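Local coordinates for signal recognition particle 54 kDa protein (Aeropyrum pernix, PDB 7EPK) that is the 54 kDa protein of the signal recognition particle, combining a helical bundle, a P-loop nucleotide-binding domain and a signal peptide binding domain, at residues E3-A8 against Q31-K36; A10-G15 against E20-A25; I377-Y382 against I401-S406. One frame throughout, in Å; residues are numbered along the deposited sequence.

Contact 1: residues E3-A8 against Q31-K36; sequences EGVRRA and QRELIK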
loop_
_atom_site.group_PDB
_atom_site.type_symbol
_atom_site.label_atom_id
_atom_site.label_comp_id
_atom_site.label_asym_id
_atom_site.label_seq_id
_atom_site.Cartn_x
_atom_site.Cartn_y
_atom_site.Cartn_z
ATOM N N GLU A 3 9.212 18.300 2.588
ATOM C CA GLU A 3 9.558 18.150 4.034
ATOM C C GLU A 3 8.725 19.138 4.866
ATOM O O GLU A 3 8.425 18.818 6.032
ATOM C CB GLU A 3 11.061 18.340 4.298
ATOM C CG GLU A 3 11.959 18.351 3.055
ATOM C CD GLU A 3 12.384 17.006 2.467
ATOM O OE1 GLU A 3 11.741 15.975 2.764
ATOM O OE2 GLU A 3 13.364 16.992 1.698
ATOM N N GLY A 4 8.373 20.293 4.302
ATOM C CA GLY A 4 7.474 21.265 4.949
ATOM C C GLY A 4 6.170 20.615 5.386
ATOM O O GLY A 4 5.644 20.986 6.454
ATOM N N VAL A 5 5.665 19.680 4.587
ATOM C CA VAL A 5 4.393 18.935 4.829
ATOM C C VAL A 5 4.450 18.208 6.189
ATOM O O VAL A 5 3.437 18.225 6.927
ATOM C CB VAL A 5 4.104 17.969 3.663
ATOM C CG1 VAL A 5 5.362 17.239 3.212
ATOM C CG2 VAL A 5 3.000 16.978 4.004
ATOM N N ARG A 6 5.575 17.586 6.535
ATOM C CA ARG A 6 5.769 16.993 7.882
ATOM C C ARG A 6 5.417 18.087 8.909
ATOM O O ARG A 6 4.415 17.899 9.624
ATOM C CB ARG A 6 7.182 16.400 7.990
ATOM C CG ARG A 6 7.497 15.696 9.304
ATOM C CD ARG A 6 8.268 14.388 9.171
ATOM N NE ARG A 6 9.575 14.462 8.507
ATOM C CZ ARG A 6 9.885 13.941 7.308
ATOM N NH1 ARG A 6 8.981 13.306 6.577
ATOM N NH2 ARG A 6 11.115 14.065 6.833
ATOM N N ARG A 7 6.143 19.218 8.912
ATOM C CA ARG A 7 5.995 20.359 9.868
ATOM C C ARG A 7 4.529 20.796 9.964
ATOM O O ARG A 7 4.055 21.002 11.106
ATOM C CB ARG A 7 6.823 21.583 9.454
ATOM C CG ARG A 7 8.206 21.673 10.089
ATOM C CD ARG A 7 8.948 22.965 9.762
ATOM N NE ARG A 7 9.036 23.258 8.326
ATOM C CZ ARG A 7 8.254 24.113 7.654
ATOM N NH1 ARG A 7 7.298 24.793 8.271
ATOM N NH2 ARG A 7 8.436 24.278 6.353
ATOM N N ALA A 8 3.855 20.938 8.816
ATOM C CA ALA A 8 2.406 21.244 8.703
ATOM C C ALA A 8 1.590 20.202 9.471
ATOM O O ALA A 8 0.701 20.602 10.257
ATOM C CB ALA A 8 1.971 21.287 7.264
ATOM N N GLN A 31 -1.078 22.397 -0.060
ATOM C CA GLN A 31 -1.244 22.801 -1.480
ATOM C C GLN A 31 0.075 23.427 -1.943
ATOM O O GLN A 31 0.605 22.998 -2.981
ATOM C CB GLN A 31 -2.410 23.772 -1.653
ATOM C CG GLN A 31 -3.790 23.133 -1.679
ATOM C CD GLN A 31 -4.896 24.146 -1.900
ATOM O OE1 GLN A 31 -6.042 23.813 -2.216
ATOM N NE2 GLN A 31 -4.570 25.414 -1.734
ATOM N N ARG A 32 0.603 24.372 -1.169
ATOM C CA ARG A 32 1.891 25.041 -1.458
ATOM C C ARG A 32 2.970 23.962 -1.584
ATOM O O ARG A 32 3.815 24.065 -2.484
ATOM C CB ARG A 32 2.244 26.057 -0.368
ATOM C CG ARG A 32 3.620 26.690 -0.528
ATOM C CD ARG A 32 3.913 27.746 0.517
ATOM N NE ARG A 32 3.613 27.242 1.846
ATOM C CZ ARG A 32 4.314 26.306 2.481
ATOM N NH1 ARG A 32 5.385 25.770 1.916
ATOM N NH2 ARG A 32 3.941 25.906 3.687
ATOM N N GLU A 33 2.926 22.952 -0.720
ATOM C CA GLU A 33 3.997 21.933 -0.617
ATOM C C GLU A 33 3.950 21.056 -1.870
ATOM O O GLU A 33 5.037 20.731 -2.381
ATOM C CB GLU A 33 3.871 21.102 0.662
ATOM C CG GLU A 33 5.161 21.015 1.453
ATOM C CD GLU A 33 5.707 22.378 1.803
ATOM O OE1 GLU A 33 6.929 22.559 1.803
ATOM O OE2 GLU A 33 4.892 23.269 2.022
ATOM N N LEU A 34 2.754 20.698 -2.347
ATOM C CA LEU A 34 2.611 19.826 -3.543
ATOM C C LEU A 34 3.129 20.616 -4.748
ATOM O O LEU A 34 4.073 20.135 -5.401
ATOM C CB LEU A 34 1.163 19.346 -3.695
ATOM C CG LEU A 34 0.688 18.383 -2.597
ATOM C CD1 LEU A 34 -0.732 17.895 -2.842
ATOM C CD2 LEU A 34 1.621 17.191 -2.436
ATOM N N ILE A 35 2.640 21.836 -4.955
ATOM C CA ILE A 35 3.092 22.721 -6.072
ATOM C C ILE A 35 4.625 22.822 -6.084
ATOM O O ILE A 35 5.191 22.610 -7.162
ATOM C CB ILE A 35 2.434 24.100 -5.979
ATOM C CG1 ILE A 35 0.912 24.020 -6.159
ATOM C CG2 ILE A 35 3.077 25.057 -6.964
ATOM C CD1 ILE A 35 0.437 23.286 -7.397
ATOM N N LYS A 36 5.274 23.124 -4.954
ATOM C CA LYS A 36 6.760 23.198 -4.840
ATOM C C LYS A 36 7.402 21.913 -5.380
ATOM O O LYS A 36 8.541 21.995 -5.859
ATOM C CB LYS A 36 7.218 23.370 -3.388
ATOM C CG LYS A 36 7.133 24.777 -2.823
ATOM C CD LYS A 36 7.766 24.885 -1.453
ATOM C CE LYS A 36 7.565 26.253 -0.837
ATOM N NZ LYS A 36 8.123 26.320 0.533
HETATM O O HOH W 1 5.308 23.944 5.934
#

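Contact 2: residues A10-G15 against E20-A25; sequences AKFLRG and EKAVDA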
loop_
_atom_site.group_PDB
_atom_site.type_symbol
_atom_site.label_atom_id
_atom_site.label_comp_id
_atom_site.label_asym_id
_atom_site.label_seq_id
_atom_site.Cartn_x
_atom_site.Cartn_y
_atom_site.Cartn_z
ATOM N N ALA A 10 2.473 18.283 11.892
ATOM C CA ALA A 10 2.848 18.449 13.313
ATOM C C ALA A 10 2.174 19.706 13.888
ATOM O O ALA A 10 1.653 19.633 15.012
ATOM C CB ALA A 10 4.358 18.492 13.443
ATOM N N LYS A 11 2.202 20.832 13.167
ATOM C CA LYS A 11 1.478 22.063 13.585
ATOM C C LYS A 11 -0.000 21.693 13.715
ATOM O O LYS A 11 -0.528 21.822 14.840
ATOM C CB LYS A 11 1.697 23.225 12.615
ATOM C CG LYS A 11 1.179 24.575 13.095
ATOM C CD LYS A 11 1.448 25.730 12.133
ATOM C CE LYS A 11 0.895 25.500 10.738
ATOM N NZ LYS A 11 1.245 26.600 9.809
ATOM N N PHE A 12 -0.613 21.177 12.640
ATOM C CA PHE A 12 -2.050 20.804 12.610
ATOM C C PHE A 12 -2.381 19.885 13.791
ATOM O O PHE A 12 -3.373 20.145 14.508
ATOM C CB PHE A 12 -2.453 20.102 11.318
ATOM C CG PHE A 12 -3.917 19.729 11.260
ATOM C CD1 PHE A 12 -4.899 20.701 11.239
ATOM C CD2 PHE A 12 -4.319 18.403 11.195
ATOM C CE1 PHE A 12 -6.239 20.359 11.148
ATOM C CE2 PHE A 12 -5.662 18.063 11.103
ATOM C CZ PHE A 12 -6.622 19.045 11.079
ATOM N N LEU A 13 -1.574 18.849 14.007
ATOM C CA LEU A 13 -1.920 17.764 14.965
ATOM C C LEU A 13 -1.820 18.292 16.408
ATOM O O LEU A 13 -2.636 17.847 17.253
ATOM C CB LEU A 13 -1.007 16.562 14.691
ATOM C CG LEU A 13 -1.608 15.174 14.918
ATOM C CD1 LEU A 13 -2.984 15.024 14.291
ATOM C CD2 LEU A 13 -0.672 14.109 14.360
ATOM N N ARG A 14 -0.905 19.236 16.667
ATOM C CA ARG A 14 -0.608 19.777 18.019
ATOM C C ARG A 14 -0.978 21.265 18.035
ATOM O O ARG A 14 -2.161 21.559 18.312
ATOM C CB ARG A 14 0.851 19.502 18.398
ATOM C CG ARG A 14 1.143 18.067 18.832
ATOM C CD ARG A 14 1.477 17.120 17.683
ATOM N NE ARG A 14 2.218 15.910 18.062
ATOM C CZ ARG A 14 2.718 15.004 17.214
ATOM N NH1 ARG A 14 3.367 13.955 17.684
ATOM N NH2 ARG A 14 2.581 15.140 15.904
ATOM N N GLY A 15 -0.031 22.149 17.703
ATOM C CA GLY A 15 -0.170 23.624 17.751
ATOM C C GLY A 15 -1.603 24.104 17.543
ATOM O O GLY A 15 -1.931 24.496 16.395
ATOM N N GLU A 20 -11.003 24.937 12.809
ATOM C CA GLU A 20 -11.244 25.124 11.359
ATOM C C GLU A 20 -10.140 26.037 10.812
ATOM O O GLU A 20 -9.805 25.903 9.636
ATOM C CB GLU A 20 -12.647 25.642 11.042
ATOM C CG GLU A 20 -13.768 24.687 11.448
ATOM C CD GLU A 20 -14.161 24.660 12.928
ATOM O OE1 GLU A 20 -13.533 25.384 13.760
ATOM O OE2 GLU A 20 -15.099 23.902 13.254
ATOM N N LYS A 21 -9.571 26.921 11.625
ATOM C CA LYS A 21 -8.464 27.809 11.159
ATOM C C LYS A 21 -7.208 26.968 10.957
ATOM O O LYS A 21 -6.375 27.374 10.158
ATOM C CB LYS A 21 -8.150 28.957 12.133
ATOM C CG LYS A 21 -9.181 30.079 12.161
ATOM C CD LYS A 21 -8.811 31.274 13.015
ATOM C CE LYS A 21 -9.859 32.364 12.939
ATOM N NZ LYS A 21 -9.332 33.670 13.393
ATOM N N ALA A 22 -7.069 25.871 11.704
ATOM C CA ALA A 22 -5.902 24.964 11.632
ATOM C C ALA A 22 -5.994 24.156 10.330
ATOM O O ALA A 22 -4.921 23.929 9.738
ATOM C CB ALA A 22 -5.814 24.076 12.855
ATOM N N VAL A 23 -7.208 23.781 9.893
ATOM C CA VAL A 23 -7.434 22.911 8.702
ATOM C C VAL A 23 -7.332 23.752 7.412
ATOM O O VAL A 23 -6.635 23.297 6.466
ATOM C CB VAL A 23 -8.724 22.067 8.816
ATOM C CG1 VAL A 23 -9.947 22.900 9.046
ATOM C CG2 VAL A 23 -8.963 21.187 7.605
ATOM N N ASP A 24 -7.918 24.954 7.363
ATOM C CA ASP A 24 -7.751 25.907 6.228
ATOM C C ASP A 24 -6.256 26.176 6.011
ATOM O O ASP A 24 -5.801 26.286 4.841
ATOM C CB ASP A 24 -8.484 27.225 6.491
ATOM C CG ASP A 24 -9.998 27.135 6.400
ATOM O OD1 ASP A 24 -10.504 26.228 5.677
ATOM O OD2 ASP A 24 -10.664 27.965 7.071
ATOM N N ALA A 25 -5.514 26.292 7.110
ATOM C CA ALA A 25 -4.068 26.614 7.097
ATOM C C ALA A 25 -3.272 25.379 6.669
ATOM O O ALA A 25 -2.161 25.522 6.120
ATOM C CB ALA A 25 -3.622 27.098 8.464
#

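Contact 3: residues I377-Y382 against I401-S406; sequences IESMTY and IGSGTS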
loop_
_atom_site.group_PDB
_atom_site.type_symbol
_atom_site.label_atom_id
_atom_site.label_comp_id
_atom_site.label_asym_id
_atom_site.label_seq_id
_atom_site.Cartn_x
_atom_site.Cartn_y
_atom_site.Cartn_z
ATOM N N ILE A 377 -20.530 -20.430 18.834
ATOM C CA ILE A 377 -21.639 -19.564 18.332
ATOM C C ILE A 377 -21.737 -19.762 16.816
ATOM O O ILE A 377 -22.849 -19.911 16.282
ATOM C CB ILE A 377 -21.420 -18.084 18.719
ATOM C CG1 ILE A 377 -21.422 -17.872 20.234
ATOM C CG2 ILE A 377 -22.469 -17.199 18.075
ATOM C CD1 ILE A 377 -20.901 -16.539 20.644
ATOM N N GLU A 378 -20.600 -19.815 16.134
ATOM C CA GLU A 378 -20.571 -19.953 14.655
ATOM C C GLU A 378 -21.234 -21.271 14.230
ATOM O O GLU A 378 -21.694 -21.333 13.081
ATOM C CB GLU A 378 -19.137 -19.802 14.150
ATOM C CG GLU A 378 -18.584 -18.395 14.283
ATOM C CD GLU A 378 -17.100 -18.290 14.001
ATOM O OE1 GLU A 378 -16.491 -17.256 14.351
ATOM O OE2 GLU A 378 -16.559 -19.244 13.434
ATOM N N SER A 379 -21.295 -22.283 15.106
ATOM C CA SER A 379 -21.823 -23.651 14.798
ATOM C C SER A 379 -23.306 -23.775 15.202
ATOM O O SER A 379 -23.979 -24.681 14.687
ATOM C CB SER A 379 -20.967 -24.750 15.430
ATOM O OG SER A 379 -19.641 -24.749 14.906
ATOM N N MET A 380 -23.815 -22.886 16.055
ATOM C CA MET A 380 -25.259 -22.806 16.389
ATOM C C MET A 380 -26.063 -22.439 15.132
ATOM O O MET A 380 -25.599 -21.582 14.391
ATOM C CB MET A 380 -25.492 -21.718 17.435
ATOM C CG MET A 380 -24.720 -21.913 18.708
ATOM S SD MET A 380 -25.307 -20.737 19.926
ATOM C CE MET A 380 -24.539 -21.315 21.435
ATOM N N THR A 381 -27.256 -23.015 14.940
ATOM C CA THR A 381 -28.209 -22.642 13.852
ATOM C C THR A 381 -28.672 -21.197 14.064
ATOM O O THR A 381 -28.579 -20.668 15.189
ATOM C CB THR A 381 -29.446 -23.559 13.764
ATOM O OG1 THR A 381 -30.411 -23.227 14.757
ATOM C CG2 THR A 381 -29.151 -25.028 13.947
ATOM N N TYR A 382 -29.210 -20.580 13.024
ATOM C CA TYR A 382 -29.795 -19.220 13.119
ATOM C C TYR A 382 -30.922 -19.219 14.155
ATOM O O TYR A 382 -31.092 -18.197 14.823
ATOM C CB TYR A 382 -30.266 -18.741 11.744
ATOM C CG TYR A 382 -29.130 -18.504 10.787
ATOM C CD1 TYR A 382 -28.248 -17.452 10.974
ATOM C CD2 TYR A 382 -28.893 -19.372 9.742
ATOM C CE1 TYR A 382 -27.187 -17.241 10.104
ATOM C CE2 TYR A 382 -27.836 -19.183 8.874
ATOM C CZ TYR A 382 -26.981 -18.108 9.042
ATOM O OH TYR A 382 -25.940 -17.931 8.172
ATOM N N ILE A 401 -19.274 -30.780 18.185
ATOM C CA ILE A 401 -18.627 -31.478 17.025
ATOM C C ILE A 401 -18.205 -30.436 15.989
ATOM O O ILE A 401 -17.013 -30.391 15.664
ATOM C CB ILE A 401 -19.559 -32.541 16.391
ATOM C CG1 ILE A 401 -19.466 -33.901 17.099
ATOM C CG2 ILE A 401 -19.295 -32.686 14.891
ATOM C CD1 ILE A 401 -19.907 -33.908 18.554
ATOM N N GLY A 402 -19.168 -29.651 15.498
ATOM C CA GLY A 402 -18.967 -28.655 14.436
ATOM C C GLY A 402 -17.823 -27.713 14.765
ATOM O O GLY A 402 -17.153 -27.251 13.805
ATOM N N SER A 403 -17.583 -27.430 16.054
ATOM C CA SER A 403 -16.624 -26.385 16.497
ATOM C C SER A 403 -15.470 -26.950 17.339
ATOM O O SER A 403 -14.784 -26.142 17.968
ATOM C CB SER A 403 -17.352 -25.332 17.250
ATOM O OG SER A 403 -17.798 -25.858 18.484
ATOM N N GLY A 404 -15.253 -28.269 17.351
ATOM C CA GLY A 404 -14.089 -28.912 17.998
ATOM C C GLY A 404 -13.990 -28.567 19.474
ATOM O O GLY A 404 -12.918 -28.081 19.898
ATOM N N THR A 405 -15.055 -28.811 20.241
ATOM C CA THR A 405 -15.165 -28.378 21.664
ATOM C C THR A 405 -15.916 -29.423 22.500
ATOM O O THR A 405 -16.483 -30.382 21.906
ATOM C CB THR A 405 -15.876 -27.021 21.787
ATOM O OG1 THR A 405 -17.113 -27.076 21.072
ATOM C CG2 THR A 405 -15.043 -25.861 21.281
ATOM N N SER A 406 -15.935 -29.222 23.825
ATOM C CA SER A 406 -16.593 -30.122 24.807
ATOM C C SER A 406 -18.071 -29.754 24.961
ATOM O O SER A 406 -18.416 -28.560 24.947
ATOM C CB SER A 406 -15.891 -30.106 26.131
ATOM O OG SER A 406 -16.172 -28.910 26.835
#

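Contact 1: residues E3-A8 against Q31-K36
Within the N-terminal helical bundle of SRP54, the first turn of helix 4-13 lies against the late part of helix 19-36, and E33 carries the contact by crossing its bent side chain over V5 and bringing its carboxylate to G4. The CA atoms of V5 and E33 are 6.2 Å apart. CG of E33 meets V5, lying 3.4 Å from V5 N and 3.9 Å from V5 CB. Turned at chi2 (56°), the chain swings its carboxylate beside the glycine, where OE1 comes to 3.4 Å from G4 CA. No direct hydrogen bond joins the two segments. The carboxylate is instead engaged on its own helix, with R32 NH1 in a salt bridge to E33 OE2 (2.6 Å). The same guanidinium reaches across through a water, which lies in its plane at the edge, accepts from R32 NH2 and donates to G4 O at 3.0 Å. G4 O also receives the backbone N of A8, and it sits over one face of the R7 guanidinium, 4.2 Å above the plane. A second acid, D29, forms a salt bridge with R32 NH2. V5 also packs on L30 of the same partner helix and, beyond the pair, on I290 and L291 of helix 283-291, while Q31, L34 and I35 turn to V44 on helix 41-57.

Contact 2: residues A10-G15 against E20-A25
F12, near the end of helix 4-13, meets A22 and V23 on helix 19-36, close to the turn that links these first two helices of the bundle. Apolar contact comes first. With CG anti to the backbone N (chi1 -179°), the phenyl ring extends toward the second helix and offers it the CD1-CE1 side. CD1 is 3.9 Å from A22 CB, and CE1 is 3.8 Å from V23 CB. Within the V23 side chain it is CB, not a methyl, that comes nearest the ring. The phenyl also meets the ring of F26, on helix 19-36, as well as M70 and I71 of helix 66-81.

Ring-to-backbone contacts form the second group. CD1 lies 3.6 Å from A22 O, and CE1 is 3.7 Å from V23 CA, both approached obliquely, so the ring meets the A22-V23 backbone as well as their side chains. The CB of A22 points toward the first helix, and the CA atoms of F12 and A22 come within 5.8 Å of each other.

No polar bond joins the two segments, but one turn beyond, K11 NZ makes a salt bridge to D29 of helix 19-36, and F12 O accepts from R67 NH1. R14 N is hydrogen-bonded to A10 O (3.1 Å) before the chain leaves helical geometry at R14, and D24 N is bonded to E20 O.

The contact is thus one of van der Waals packing centred on the F12 ring, with K11-D29 adding a charged link between the helices, at the partly buried end of the bundle near its turn.

Contact 3: residues I377-Y382 against I401-S406
The flat group at this contact is the peptide carbonyl of G402: S379 OG stands above its plane, almost directly over the carbon, with OG 3.5 Å from G402 C. No aromatic ring, guanidinium or carboxylate side chain takes part between the two segments. S379 points its CB toward the other segment, and chi1 of -63° sets OG beside its own backbone N and anti to the carbonyl carbon. From there OG also comes to 3.3 Å from S403 CB. The two hydroxyl oxygens remain apart, S379 OG and S403 OG being 4.2 Å from each other, and the segments share no hydrogen bond.

Both segments belong to the all-helical signal peptide binding domain, in which S379 of helix 367-379 faces the C-terminal end of helix 393-402. That end closes in a Schellman motif: T405 N bonds back to A400 O, G404 N reaches I401 O at 3.2 Å, and G404 supplies the positive phi (57°) of the C-prime position. Side-chain bonds lie on the same turn. S403 OG and T405 OG1 are hydrogen-bonded at 2.9 Å, either being a possible donor, and S403 OG bonds in addition to I399 O.

S379 OG has a weak hydrogen bond to A375 O within its own helix, while S379 O accepts from R398 NH1, a direct link to helix 393-402. S403 further packs on A375 and I376. Beyond the contact the chain turns at once into the next helix, T381 serving as N-cap with its OG1 bonded to E384 N.

Overall arrangement
Contacts 1 and 2 join the same two helices, 4-13 and 19-36, at successive places: their centres are 13 Å apart, and along the chain contact 2 is nested inside the loop closed by contact 1. Together they tie the first helical hairpin of the N-terminal bundle near its open end and near its turn. Contact 3 belongs to the signal peptide binding domain, its centre 55 Å from that of contact 1 and 51 Å from that of contact 2; even the nearest atoms are about 41 and 35 Å away. None of the three supplies residues to the GDP pocket, which lies in the P-loop domain, between the two in sequence.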